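Local coordinates for proton-dependent oligopeptide transporter family protein (PDB 6EI3) that probably couples the movement of protons to the uptake of short peptides across the bacterial membrane, and is captured here in an auto-inhibited state, at residues A[208-213]-A[265-270]; A[420-425]-A[431-436]; A[69-74]-A[199-204]; A[273-278]-A[282-287]. One frame throughout, in Å; residues are numbered along the deposited sequence.

In the fold
The four contacts lie on one side of the chain's centre, consistent with the cytoplasmic face of a major facilitator fold, where connections between membrane helices gather. Contacts 1 and 4, with centres about 9 Å apart, form one cluster: His-278 NE2 of contact 4 lies 2.8 Å from Ser-212 OG of contact 1, a probable hydrogen bond. The other ring nitrogen of that histidine, His-278 ND1, is a probable hydrogen-bond partner of His-204 ND1, 2.9 Å away, joining segment 199-204 of contact 3 to the same group. Contact 2 stands apart, its nearest atoms about 5 Å from contact 4. A bound monoacylglycerol touches contact 1, where Trp-268 lines its pocket while meeting Arg-287 of contact 4.

Contact 1 (A[208-213]-A[265-270]); sequences AVVRSA and GGTWWQ. With 78M ((2S)-2,3-dihydroxypropyl(7Z)-pentadec-7-enoate), chain O.
Gln-270 reaches from helix 248-270 to the backbone of Ala-213, and nearly every atom of its side chain passes the same carbonyl. CB already sits 3.2 Å from Ala-213 O. From there CG swings to the side of the backbone N (chi1 -65°) and the extended chain carries CG and CD past that oxygen at longer range. At the tip, NE2 donates to Ala-213 O over 3.0 Å, meeting a lone pair in the carbonyl plane with an N-H...O angle of 150°. The amide is gripped further: NE2 also bonds to Leu-214 O, and OE1 takes the N-H of Leu-226, which together should fix its rotation. In return the methyl of Ala-213 lies 3.7 Å from Gln-270 O. Helix 206-215 probably belongs to the region between the two six-helix bundles of the fold, and helix 248-270 is probably the second of the extra pair found in bacterial peptide transporters; the segments' axes pass 9.2 Å apart at 68°. One turn back, Val-210 and Thr-267 cross at about a right angle, with Val-210 CG1 3.4 Å from Thr-267 OG1. That hydroxyl is bonded to Ile-263 O of its own helix. On the far side of helix 248-270, C17 of the monoacylglycerol rests 3.4 Å above one face of Trp-268, toward the rim of the ring, while Arg-287 makes a cation-pi contact with the opposite face.

Contact 2 (A[420-425]-A[431-436]); sequences FAYSQA and GVVMSF
Ala-421 and Val-433, with CA atoms 6.7 Å apart, mark the place where the short helical segments 420-424 and 431-436 run past one another nearly antiparallel, at 150° and with axes 10.0 Å apart. Val-433 is the centre of the packing, and its two branches divide the work. CG1 lies anti to the backbone N (chi1 167°), which sets it 3.6 Å from the methyl of Ala-421 and also against the ring of Tyr-422, at CD1 and CE1. CG2 turns instead to Ala-425, lying 3.6 Å from CB of this residue, at which the first helix gives way to the loop. Two alanines, one on the helix and one just past its end, thus receive the branched side chain of the other helix. Tyr-422 extends beyond the valine toward Met-434, whose chain bends at chi2 and chi3 to bring the sulfur to the phenol end of the ring: Met-434 SD is 3.1 Å from Tyr-422 OH. The sulfur stands 5.3 Å from the ring centroid, in an oblique Met-aromatic contact. The two helices form a hairpin closed by a short turn; by their order these are probably transmembrane helices 10 and 11. Helix 281-306 packs alongside, Leu-289 touching Ala-425 and Phe-296 touching Ala-421, while Ile-418, further back on helix 400-424, meets both Val-433 and Met-434.

Contact 3 (A[69-74]-A[199-204]); sequences ADRFFG and PPKDPH
The side chain of Asp-70 crosses the ring of Pro-199 at about a right angle, its OD1 lying 3.6 Å from Pro-199 CG. The proline presses against the helix backbone as well, since its CD is 3.3 Å from Asp-70 O. Next along the helix, Arg-71 supplies the polar link. Bends at chi2 (-74°) and chi3 fold its chain back toward the linker, where NH1 donates to Pro-199 O over 3.2 Å. That bond is nearly straight, with an N-H...O angle of 167°; the oxygen lies in the guanidinium plane, although the donor is tilted 22° from the carbonyl plane. Lys-201 meets the same arginine twice: its CE is 3.8 Å from the aliphatic Arg-71 CD, and its CD lies over the centre of the guanidinium, 4.3 Å above the plane. The two positive ends remain separate, Arg-71 NE and Lys-201 NZ being 5.3 Å apart on the protein surface. Segment 69-74 includes a wider pi-type turn, closed by Gly-74 N on Ala-69 O. Its sequence, Ala-Asp-Arg-Phe-Phe-Gly, resembles the Asp-Arg-x-Gly core of motif A, the signature joining transmembrane helices 2 and 3 in the major facilitator superfamily, here with one residue more before the glycine.

Contact 4 (A[273-278]-A[282-287]); sequences RARGTH and AVDGVR
Val-283 fills the tight half of this contact, pushing into the inner side of the bend formed by residues 274-278. Its CG2 sits 3.7 Å from the carbonyl carbon of Ala-274 and 3.9 Å from His-278 CB, while the alanine's methyl closes in at similar range. The histidine's imidazole nitrogens find partners beyond the two segments, Ser-212 OG and His-204 ND1. Because CG1 of the valine points anti to the backbone N (chi1 180°), it meets the chain of Arg-275 instead, coming 3.4 Å from NE. That nitrogen is buried with no hydrogen-bonding partner in the model, while NH2 engages Asp-284 and NH1 Glu-272. Toward the surface the arrangement opens into charges. Arg-275 NH2 forms a salt bridge with OD1 of the exposed Asp-284 over 2.8 Å; only OD1 is close to NH2, and the guanidinium and carboxylate planes stand 86° apart. Arg-287 NE lies only 4.4 Å from the same NH2, a proximity of like charges that Glu-272 probably eases by bridging to both arginines. The whole is a short connection, partly helical in its angles, leading from helix 248-270 into helix 281-306, by its order probably transmembrane helix 7, the first of the C-terminal bundle.

Contact 1 (A[208-213]-A[265-270])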
loop_
_atom_site.group_PDB
_atom_site.type_symbol
_atom_site.label_atom_id
_atom_site.label_comp_id
_atom_site.label_asym_id
_atom_site.label_seq_id
_atom_site.Cartn_x
_atom_site.Cartn_y
_atom_site.Cartn_z
ATOM N N ALA A 208 6.044 -25.031 0.973
ATOM C CA ALA A 208 6.124 -26.504 0.953
ATOM C C ALA A 208 4.754 -27.171 0.846
ATOM O O ALA A 208 4.607 -28.112 0.072
ATOM C CB ALA A 208 6.856 -27.011 2.183
ATOM N N VAL A 209 3.744 -26.658 1.595
ATOM C CA VAL A 209 2.366 -27.179 1.595
ATOM C C VAL A 209 1.689 -26.906 0.243
ATOM O O VAL A 209 1.030 -27.798 -0.278
ATOM C CB VAL A 209 1.531 -26.696 2.818
ATOM C CG1 VAL A 209 0.118 -27.268 2.798
ATOM C CG2 VAL A 209 2.220 -27.049 4.132
ATOM N N VAL A 210 1.883 -25.699 -0.337
ATOM C CA VAL A 210 1.354 -25.318 -1.663
ATOM C C VAL A 210 1.960 -26.249 -2.739
ATOM O O VAL A 210 1.233 -26.737 -3.608
ATOM C CB VAL A 210 1.606 -23.805 -1.981
ATOM C CG1 VAL A 210 1.360 -23.483 -3.455
ATOM C CG2 VAL A 210 0.758 -22.898 -1.087
ATOM N N ARG A 211 3.293 -26.479 -2.662
ATOM C CA ARG A 211 4.071 -27.347 -3.557
ATOM C C ARG A 211 3.511 -28.766 -3.494
ATOM O O ARG A 211 3.193 -29.332 -4.539
ATOM C CB ARG A 211 5.557 -27.329 -3.145
ATOM C CG ARG A 211 6.540 -27.976 -4.131
ATOM C CD ARG A 211 7.991 -27.844 -3.663
ATOM N NE ARG A 211 8.400 -26.442 -3.491
ATOM C CZ ARG A 211 8.767 -25.893 -2.334
ATOM N NH1 ARG A 211 8.817 -26.625 -1.227
ATOM N NH2 ARG A 211 9.102 -24.610 -2.279
ATOM N N SER A 212 3.327 -29.309 -2.265
ATOM C CA SER A 212 2.766 -30.647 -2.054
ATOM C C SER A 212 1.320 -30.744 -2.528
ATOM O O SER A 212 0.971 -31.738 -3.142
ATOM C CB SER A 212 2.859 -31.051 -0.592
ATOM O OG SER A 212 4.207 -31.165 -0.171
ATOM N N ALA A 213 0.490 -29.708 -2.271
ATOM C CA ALA A 213 -0.920 -29.658 -2.681
ATOM C C ALA A 213 -1.078 -29.729 -4.195
ATOM O O ALA A 213 -1.857 -30.545 -4.674
ATOM C CB ALA A 213 -1.583 -28.389 -2.149
ATOM N N GLY A 265 -6.074 -20.325 -6.362
ATOM C CA GLY A 265 -7.285 -21.077 -6.666
ATOM C C GLY A 265 -7.008 -22.534 -6.987
ATOM O O GLY A 265 -7.827 -23.409 -6.687
ATOM N N GLY A 266 -5.841 -22.781 -7.586
ATOM C CA GLY A 266 -5.364 -24.113 -7.939
ATOM C C GLY A 266 -4.966 -24.897 -6.707
ATOM O O GLY A 266 -5.199 -26.108 -6.645
ATOM N N THR A 267 -4.377 -24.194 -5.708
ATOM C CA THR A 267 -3.968 -24.762 -4.420
ATOM C C THR A 267 -5.217 -25.096 -3.610
ATOM O O THR A 267 -5.257 -26.148 -2.982
ATOM C CB THR A 267 -3.005 -23.821 -3.689
ATOM O OG1 THR A 267 -1.854 -23.618 -4.511
ATOM C CG2 THR A 267 -2.571 -24.353 -2.319
ATOM N N TRP A 268 -6.242 -24.213 -3.656
ATOM C CA TRP A 268 -7.534 -24.388 -2.981
ATOM C C TRP A 268 -8.219 -25.684 -3.445
ATOM O O TRP A 268 -8.813 -26.386 -2.628
ATOM C CB TRP A 268 -8.452 -23.169 -3.227
ATOM C CG TRP A 268 -9.786 -23.278 -2.543
ATOM C CD1 TRP A 268 -10.947 -23.754 -3.079
ATOM C CD2 TRP A 268 -10.072 -22.970 -1.171
ATOM N NE1 TRP A 268 -11.940 -23.759 -2.127
ATOM C CE2 TRP A 268 -11.435 -23.271 -0.949
ATOM C CE3 TRP A 268 -9.316 -22.439 -0.112
ATOM C CZ2 TRP A 268 -12.055 -23.069 0.290
ATOM C CZ3 TRP A 268 -9.938 -22.218 1.109
ATOM C CH2 TRP A 268 -11.283 -22.564 1.311
ATOM N N TRP A 269 -8.127 -25.986 -4.750
ATOM C CA TRP A 269 -8.707 -27.165 -5.401
ATOM C C TRP A 269 -8.153 -28.485 -4.858
ATOM O O TRP A 269 -8.921 -29.426 -4.656
ATOM C CB TRP A 269 -8.416 -27.115 -6.911
ATOM C CG TRP A 269 -9.515 -26.581 -7.779
ATOM C CD1 TRP A 269 -9.771 -25.272 -8.061
ATOM C CD2 TRP A 269 -10.407 -27.350 -8.592
ATOM N NE1 TRP A 269 -10.799 -25.174 -8.970
ATOM C CE2 TRP A 269 -11.210 -26.435 -9.313
ATOM C CE3 TRP A 269 -10.636 -28.725 -8.759
ATOM C CZ2 TRP A 269 -12.218 -26.852 -10.192
ATOM C CZ3 TRP A 269 -11.634 -29.133 -9.628
ATOM C CH2 TRP A 269 -12.414 -28.204 -10.330
ATOM N N GLN A 270 -6.819 -28.563 -4.669
ATOM C CA GLN A 270 -6.094 -29.774 -4.276
ATOM C C GLN A 270 -5.424 -29.715 -2.898
ATOM O O GLN A 270 -4.553 -30.542 -2.628
ATOM C CB GLN A 270 -5.001 -30.061 -5.330
ATOM C CG GLN A 270 -5.486 -30.400 -6.725
ATOM C CD GLN A 270 -4.365 -30.507 -7.744
ATOM O OE1 GLN A 270 -4.590 -30.326 -8.933
ATOM N NE2 GLN A 270 -3.134 -30.797 -7.324
HETATM O O21 78M O . -13.565 -18.929 0.658
HETATM C C20 78M O . -12.284 -19.374 0.240
HETATM C C18 78M O . -12.081 -19.144 -1.239
HETATM O O19 78M O . -13.091 -19.826 -1.986
HETATM C C17 78M O . -10.716 -19.583 -1.708
HETATM O O2 78M O . -10.494 -18.910 -2.969
HETATM C C1 78M O . -9.248 -18.878 -3.456
HETATM O O1 78M O . -8.328 -19.509 -3.001
HETATM C C2 78M O . -9.146 -17.947 -4.629
HETATM C C3 78M O . -8.198 -16.779 -4.388
HETATM C C4 78M O . -8.718 -15.464 -4.953
HETATM C C5 78M O . -7.883 -14.878 -6.080
HETATM C C6 78M O . -6.624 -14.129 -5.627
HETATM C C7 78M O . -6.784 -12.645 -5.711
HETATM C C8 78M O . -6.188 -11.831 -6.566
HETATM C C9 78M O . -6.366 -10.341 -6.639
HETATM C C10 78M O . -7.534 -9.965 -7.555
HETATM C C11 78M O . -8.485 -8.930 -6.978
HETATM C C12 78M O . -9.920 -9.096 -7.464
HETATM C C13 78M O . -10.951 -8.196 -6.794
HETATM C C15 78M O . -12.221 -6.028 -6.870
HETATM C C14 78M O . -11.002 -6.776 -7.329
#

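Contact 2 (A[420-425]-A[431-436])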
loop_
_atom_site.group_PDB
_atom_site.type_symbol
_atom_site.label_atom_id
_atom_site.label_comp_id
_atom_site.label_asym_id
_atom_site.label_seq_id
_atom_site.Cartn_x
_atom_site.Cartn_y
_atom_site.Cartn_z
ATOM N N PHE A 420 -6.796 -8.550 11.743
ATOM C CA PHE A 420 -7.748 -9.626 11.477
ATOM C C PHE A 420 -7.015 -10.809 10.840
ATOM O O PHE A 420 -7.193 -11.942 11.266
ATOM C CB PHE A 420 -8.890 -9.138 10.556
ATOM C CG PHE A 420 -9.654 -10.264 9.901
ATOM C CD1 PHE A 420 -10.658 -10.935 10.587
ATOM C CD2 PHE A 420 -9.336 -10.688 8.618
ATOM C CE1 PHE A 420 -11.357 -11.983 9.986
ATOM C CE2 PHE A 420 -10.024 -11.752 8.027
ATOM C CZ PHE A 420 -11.025 -12.397 8.723
ATOM N N ALA A 421 -6.205 -10.553 9.810
ATOM C CA ALA A 421 -5.511 -11.642 9.123
ATOM C C ALA A 421 -4.546 -12.391 10.054
ATOM O O ALA A 421 -4.519 -13.620 10.028
ATOM C CB ALA A 421 -4.792 -11.114 7.910
ATOM N N TYR A 422 -3.843 -11.656 10.943
ATOM C CA TYR A 422 -2.922 -12.248 11.914
ATOM C C TYR A 422 -3.652 -13.196 12.873
ATOM O O TYR A 422 -3.159 -14.289 13.120
ATOM C CB TYR A 422 -2.174 -11.161 12.702
ATOM C CG TYR A 422 -1.031 -10.497 11.955
ATOM C CD1 TYR A 422 -0.279 -11.202 11.016
ATOM C CD2 TYR A 422 -0.644 -9.195 12.253
ATOM C CE1 TYR A 422 0.803 -10.613 10.364
ATOM C CE2 TYR A 422 0.423 -8.587 11.590
ATOM C CZ TYR A 422 1.154 -9.307 10.657
ATOM O OH TYR A 422 2.221 -8.722 10.017
ATOM N N SER A 423 -4.836 -12.787 13.372
ATOM C CA SER A 423 -5.674 -13.564 14.284
ATOM C C SER A 423 -6.176 -14.877 13.674
ATOM O O SER A 423 -6.473 -15.796 14.419
ATOM C CB SER A 423 -6.862 -12.722 14.741
ATOM O OG SER A 423 -7.877 -12.684 13.750
ATOM N N GLN A 424 -6.302 -14.956 12.337
ATOM C CA GLN A 424 -6.850 -16.117 11.597
ATOM C C GLN A 424 -5.792 -17.041 11.010
ATOM O O GLN A 424 -6.052 -18.207 10.800
ATOM C CB GLN A 424 -7.785 -15.640 10.447
ATOM C CG GLN A 424 -8.889 -14.672 10.878
ATOM C CD GLN A 424 -9.869 -15.352 11.803
ATOM O OE1 GLN A 424 -10.553 -16.305 11.428
ATOM N NE2 GLN A 424 -9.906 -14.917 13.047
ATOM N N ALA A 425 -4.644 -16.514 10.671
ATOM C CA ALA A 425 -3.581 -17.307 10.058
ATOM C C ALA A 425 -2.614 -17.814 11.146
ATOM O O ALA A 425 -2.590 -17.227 12.232
ATOM C CB ALA A 425 -2.842 -16.438 9.051
ATOM N N GLY A 431 4.721 -13.690 8.046
ATOM C CA GLY A 431 5.482 -13.117 6.942
ATOM C C GLY A 431 4.724 -13.182 5.633
ATOM O O GLY A 431 4.803 -12.254 4.823
ATOM N N VAL A 432 3.984 -14.289 5.426
ATOM C CA VAL A 432 3.142 -14.543 4.254
ATOM C C VAL A 432 1.955 -13.562 4.273
ATOM O O VAL A 432 1.605 -13.010 3.228
ATOM C CB VAL A 432 2.667 -16.027 4.200
ATOM C CG1 VAL A 432 1.779 -16.292 2.983
ATOM C CG2 VAL A 432 3.855 -16.985 4.215
ATOM N N VAL A 433 1.321 -13.379 5.458
ATOM C CA VAL A 433 0.202 -12.446 5.649
ATOM C C VAL A 433 0.641 -11.042 5.225
ATOM O O VAL A 433 -0.061 -10.378 4.460
ATOM C CB VAL A 433 -0.329 -12.453 7.104
ATOM C CG1 VAL A 433 -1.269 -11.274 7.355
ATOM C CG2 VAL A 433 -1.014 -13.773 7.435
ATOM N N MET A 434 1.807 -10.612 5.724
ATOM C CA MET A 434 2.374 -9.308 5.435
ATOM C C MET A 434 2.695 -9.120 3.946
ATOM O O MET A 434 2.396 -8.064 3.399
ATOM C CB MET A 434 3.580 -9.014 6.330
ATOM C CG MET A 434 3.731 -7.552 6.607
ATOM S SD MET A 434 2.319 -6.907 7.565
ATOM C CE MET A 434 2.138 -5.377 6.790
ATOM N N SER A 435 3.259 -10.145 3.294
ATOM C CA SER A 435 3.557 -10.088 1.865
ATOM C C SER A 435 2.260 -9.862 1.078
ATOM O O SER A 435 2.233 -8.988 0.218
ATOM C CB SER A 435 4.254 -11.366 1.399
ATOM O OG SER A 435 5.548 -11.467 1.974
ATOM N N PHE A 436 1.175 -10.590 1.429
ATOM C CA PHE A 436 -0.130 -10.461 0.777
ATOM C C PHE A 436 -0.752 -9.093 1.029
ATOM O O PHE A 436 -1.473 -8.601 0.156
ATOM C CB PHE A 436 -1.112 -11.557 1.237
ATOM C CG PHE A 436 -1.009 -12.948 0.643
ATOM C CD1 PHE A 436 -0.104 -13.227 -0.378
ATOM C CD2 PHE A 436 -1.831 -13.980 1.102
ATOM C CE1 PHE A 436 0.014 -14.520 -0.900
ATOM C CE2 PHE A 436 -1.724 -15.276 0.568
ATOM C CZ PHE A 436 -0.807 -15.535 -0.433
#

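Contact 3 (A[69-74]-A[199-204])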
loop_
_atom_site.group_PDB
_atom_site.type_symbol
_atom_site.label_atom_id
_atom_site.label_comp_id
_atom_site.label_asym_id
_atom_site.label_seq_id
_atom_site.Cartn_x
_atom_site.Cartn_y
_atom_site.Cartn_z
ATOM N N ALA A 69 16.974 -11.150 2.260
ATOM C CA ALA A 69 17.316 -11.156 3.688
ATOM C C ALA A 69 17.179 -12.555 4.304
ATOM O O ALA A 69 18.109 -13.025 4.943
ATOM C CB ALA A 69 16.450 -10.152 4.445
ATOM N N ASP A 70 16.033 -13.221 4.097
ATOM C CA ASP A 70 15.765 -14.535 4.675
ATOM C C ASP A 70 16.546 -15.674 4.080
ATOM O O ASP A 70 16.751 -16.672 4.770
ATOM C CB ASP A 70 14.268 -14.875 4.641
ATOM C CG ASP A 70 13.423 -14.012 5.559
ATOM O OD1 ASP A 70 13.990 -13.418 6.513
ATOM O OD2 ASP A 70 12.196 -13.943 5.340
ATOM N N ARG A 71 16.951 -15.567 2.814
ATOM C CA ARG A 71 17.616 -16.699 2.178
ATOM C C ARG A 71 19.094 -16.493 1.966
ATOM O O ARG A 71 19.778 -17.480 1.715
ATOM C CB ARG A 71 16.914 -17.107 0.856
ATOM C CG ARG A 71 15.458 -17.554 1.048
ATOM C CD ARG A 71 15.325 -18.939 1.675
ATOM N NE ARG A 71 14.153 -19.049 2.550
ATOM C CZ ARG A 71 14.202 -19.212 3.873
ATOM N NH1 ARG A 71 15.373 -19.280 4.501
ATOM N NH2 ARG A 71 13.082 -19.313 4.575
ATOM N N PHE A 72 19.613 -15.253 2.073
ATOM C CA PHE A 72 21.045 -15.073 1.824
ATOM C C PHE A 72 21.821 -14.166 2.776
ATOM O O PHE A 72 22.887 -14.566 3.243
ATOM C CB PHE A 72 21.294 -14.563 0.379
ATOM C CG PHE A 72 20.679 -15.389 -0.728
ATOM C CD1 PHE A 72 21.263 -16.584 -1.134
ATOM C CD2 PHE A 72 19.499 -14.987 -1.343
ATOM C CE1 PHE A 72 20.678 -17.363 -2.145
ATOM C CE2 PHE A 72 18.920 -15.757 -2.362
ATOM C CZ PHE A 72 19.513 -16.940 -2.756
ATOM N N PHE A 73 21.365 -12.915 2.984
ATOM C CA PHE A 73 22.218 -11.954 3.653
ATOM C C PHE A 73 21.857 -11.525 5.055
ATOM O O PHE A 73 22.652 -10.816 5.671
ATOM C CB PHE A 73 22.340 -10.694 2.778
ATOM C CG PHE A 73 22.607 -10.954 1.311
ATOM C CD1 PHE A 73 23.835 -11.447 0.887
ATOM C CD2 PHE A 73 21.654 -10.635 0.347
ATOM C CE1 PHE A 73 24.096 -11.646 -0.475
ATOM C CE2 PHE A 73 21.913 -10.844 -1.015
ATOM C CZ PHE A 73 23.134 -11.338 -1.415
ATOM N N GLY A 74 20.684 -11.885 5.543
ATOM C CA GLY A 74 20.265 -11.383 6.843
ATOM C C GLY A 74 19.732 -9.966 6.670
ATOM O O GLY A 74 19.957 -9.332 5.641
ATOM N N PRO A 199 16.185 -17.638 8.701
ATOM C CA PRO A 199 15.119 -18.518 9.231
ATOM C C PRO A 199 15.264 -19.939 8.699
ATOM O O PRO A 199 15.626 -20.109 7.535
ATOM C CB PRO A 199 13.820 -17.863 8.737
ATOM C CG PRO A 199 14.197 -16.493 8.350
ATOM C CD PRO A 199 15.622 -16.527 7.914
ATOM N N PRO A 200 15.081 -20.982 9.535
ATOM C CA PRO A 200 15.230 -22.347 9.014
ATOM C C PRO A 200 14.156 -22.672 7.982
ATOM O O PRO A 200 13.025 -22.179 8.083
ATOM C CB PRO A 200 15.091 -23.234 10.260
ATOM C CG PRO A 200 15.175 -22.309 11.433
ATOM C CD PRO A 200 14.694 -20.987 10.960
ATOM N N LYS A 201 14.518 -23.496 6.987
ATOM C CA LYS A 201 13.592 -23.970 5.961
ATOM C C LYS A 201 12.558 -24.845 6.678
ATOM O O LYS A 201 12.926 -25.797 7.370
ATOM C CB LYS A 201 14.334 -24.776 4.877
ATOM C CG LYS A 201 15.204 -23.928 3.947
ATOM C CD LYS A 201 14.444 -23.395 2.731
ATOM C CE LYS A 201 15.361 -22.731 1.728
ATOM N NZ LYS A 201 16.221 -23.714 1.006
ATOM N N ASP A 202 11.287 -24.451 6.599
ATOM C CA ASP A 202 10.217 -25.171 7.269
ATOM C C ASP A 202 9.627 -26.237 6.336
ATOM O O ASP A 202 9.015 -25.886 5.320
ATOM C CB ASP A 202 9.150 -24.188 7.789
ATOM C CG ASP A 202 8.068 -24.773 8.688
ATOM O OD1 ASP A 202 8.255 -25.915 9.194
ATOM O OD2 ASP A 202 7.054 -24.074 8.925
ATOM N N PRO A 203 9.804 -27.552 6.658
ATOM C CA PRO A 203 9.222 -28.601 5.796
ATOM C C PRO A 203 7.691 -28.548 5.736
ATOM O O PRO A 203 7.096 -29.124 4.824
ATOM C CB PRO A 203 9.730 -29.911 6.418
ATOM C CG PRO A 203 10.064 -29.570 7.822
ATOM C CD PRO A 203 10.498 -28.132 7.826
ATOM N N HIS A 204 7.065 -27.826 6.693
ATOM C CA HIS A 204 5.615 -27.662 6.764
ATOM C C HIS A 204 5.198 -26.166 6.727
ATOM O O HIS A 204 4.180 -25.771 7.308
ATOM C CB HIS A 204 5.035 -28.432 7.969
ATOM C CG HIS A 204 5.598 -29.814 8.138
ATOM N ND1 HIS A 204 5.542 -30.755 7.113
ATOM C CD2 HIS A 204 6.200 -30.379 9.213
ATOM C CE1 HIS A 204 6.116 -31.849 7.594
ATOM N NE2 HIS A 204 6.526 -31.673 8.853
#

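Contact 4 (A[273-278]-A[282-287])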
loop_
_atom_site.group_PDB
_atom_site.type_symbol
_atom_site.label_atom_id
_atom_site.label_comp_id
_atom_site.label_asym_id
_atom_site.label_seq_id
_atom_site.Cartn_x
_atom_site.Cartn_y
_atom_site.Cartn_z
ATOM N N ARG A 273 -5.044 -32.879 -0.633
ATOM C CA ARG A 273 -4.033 -33.884 -1.030
ATOM C C ARG A 273 -2.683 -33.699 -0.287
ATOM O O ARG A 273 -1.768 -34.510 -0.465
ATOM C CB ARG A 273 -3.802 -33.873 -2.548
ATOM C CG ARG A 273 -5.052 -34.038 -3.398
ATOM C CD ARG A 273 -4.674 -33.910 -4.849
ATOM N NE ARG A 273 -5.827 -33.986 -5.742
ATOM C CZ ARG A 273 -5.730 -34.160 -7.055
ATOM N NH1 ARG A 273 -4.540 -34.311 -7.627
ATOM N NH2 ARG A 273 -6.823 -34.214 -7.806
ATOM N N ALA A 274 -2.561 -32.628 0.530
ATOM C CA ALA A 274 -1.371 -32.338 1.330
ATOM C C ALA A 274 -1.478 -32.915 2.755
ATOM O O ALA A 274 -0.452 -33.048 3.425
ATOM C CB ALA A 274 -1.143 -30.830 1.396
ATOM N N ARG A 275 -2.719 -33.266 3.201
ATOM C CA ARG A 275 -3.087 -33.778 4.540
ATOM C C ARG A 275 -2.238 -34.931 5.085
ATOM O O ARG A 275 -2.121 -35.059 6.312
ATOM C CB ARG A 275 -4.574 -34.184 4.605
ATOM C CG ARG A 275 -5.539 -33.013 4.744
ATOM C CD ARG A 275 -5.676 -32.515 6.174
ATOM N NE ARG A 275 -6.240 -31.167 6.207
ATOM C CZ ARG A 275 -7.537 -30.899 6.287
ATOM N NH1 ARG A 275 -8.421 -31.885 6.389
ATOM N NH2 ARG A 275 -7.962 -29.645 6.280
ATOM N N GLY A 276 -1.706 -35.770 4.196
ATOM C CA GLY A 276 -0.865 -36.893 4.592
ATOM C C GLY A 276 0.565 -36.453 4.830
ATOM O O GLY A 276 1.127 -36.684 5.908
ATOM N N THR A 277 1.140 -35.782 3.813
ATOM C CA THR A 277 2.501 -35.242 3.756
ATOM C C THR A 277 2.781 -34.186 4.841
ATOM O O THR A 277 3.943 -34.015 5.227
ATOM C CB THR A 277 2.729 -34.623 2.356
ATOM O OG1 THR A 277 2.075 -35.415 1.359
ATOM C CG2 THR A 277 4.209 -34.441 2.011
ATOM N N HIS A 278 1.735 -33.453 5.302
ATOM C CA HIS A 278 1.876 -32.359 6.268
ATOM C C HIS A 278 0.985 -32.516 7.533
ATOM O O HIS A 278 -0.044 -33.185 7.462
ATOM C CB HIS A 278 1.662 -31.027 5.547
ATOM C CG HIS A 278 2.644 -30.833 4.430
ATOM N ND1 HIS A 278 3.973 -30.536 4.681
ATOM C CD2 HIS A 278 2.473 -30.964 3.094
ATOM C CE1 HIS A 278 4.553 -30.462 3.497
ATOM N NE2 HIS A 278 3.690 -30.704 2.514
ATOM N N ALA A 282 -0.712 -27.413 9.537
ATOM C CA ALA A 282 -0.004 -26.797 8.411
ATOM C C ALA A 282 -0.968 -26.640 7.227
ATOM O O ALA A 282 -1.012 -25.563 6.630
ATOM C CB ALA A 282 1.190 -27.659 8.010
ATOM N N VAL A 283 -1.754 -27.704 6.907
ATOM C CA VAL A 283 -2.749 -27.722 5.816
ATOM C C VAL A 283 -3.903 -26.746 6.115
ATOM O O VAL A 283 -4.268 -25.956 5.240
ATOM C CB VAL A 283 -3.250 -29.151 5.469
ATOM C CG1 VAL A 283 -4.280 -29.131 4.342
ATOM C CG2 VAL A 283 -2.086 -30.066 5.097
ATOM N N ASP A 284 -4.455 -26.797 7.357
ATOM C CA ASP A 284 -5.517 -25.906 7.837
ATOM C C ASP A 284 -5.015 -24.463 7.801
ATOM O O ASP A 284 -5.764 -23.574 7.428
ATOM C CB ASP A 284 -5.949 -26.264 9.270
ATOM C CG ASP A 284 -6.607 -27.618 9.462
ATOM O OD1 ASP A 284 -6.891 -28.293 8.448
ATOM O OD2 ASP A 284 -6.816 -28.013 10.631
ATOM N N GLY A 285 -3.755 -24.263 8.187
ATOM C CA GLY A 285 -3.076 -22.973 8.182
ATOM C C GLY A 285 -2.984 -22.340 6.808
ATOM O O GLY A 285 -3.156 -21.127 6.680
ATOM N N VAL A 286 -2.759 -23.165 5.763
ATOM C CA VAL A 286 -2.699 -22.721 4.369
ATOM C C VAL A 286 -4.129 -22.440 3.875
ATOM O O VAL A 286 -4.317 -21.498 3.112
ATOM C CB VAL A 286 -1.880 -23.700 3.462
ATOM C CG1 VAL A 286 -2.007 -23.353 1.978
ATOM C CG2 VAL A 286 -0.410 -23.712 3.877
ATOM N N ARG A 287 -5.136 -23.235 4.335
ATOM C CA ARG A 287 -6.557 -23.011 4.014
ATOM C C ARG A 287 -6.998 -21.639 4.549
ATOM O O ARG A 287 -7.672 -20.890 3.836
ATOM C CB ARG A 287 -7.450 -24.118 4.607
ATOM C CG ARG A 287 -8.861 -24.089 4.028
ATOM C CD ARG A 287 -9.642 -25.385 4.185
ATOM N NE ARG A 287 -9.107 -26.505 3.401
ATOM C CZ ARG A 287 -9.310 -26.695 2.100
ATOM N NH1 ARG A 287 -10.001 -25.809 1.391
ATOM N NH2 ARG A 287 -8.801 -27.756 1.492
#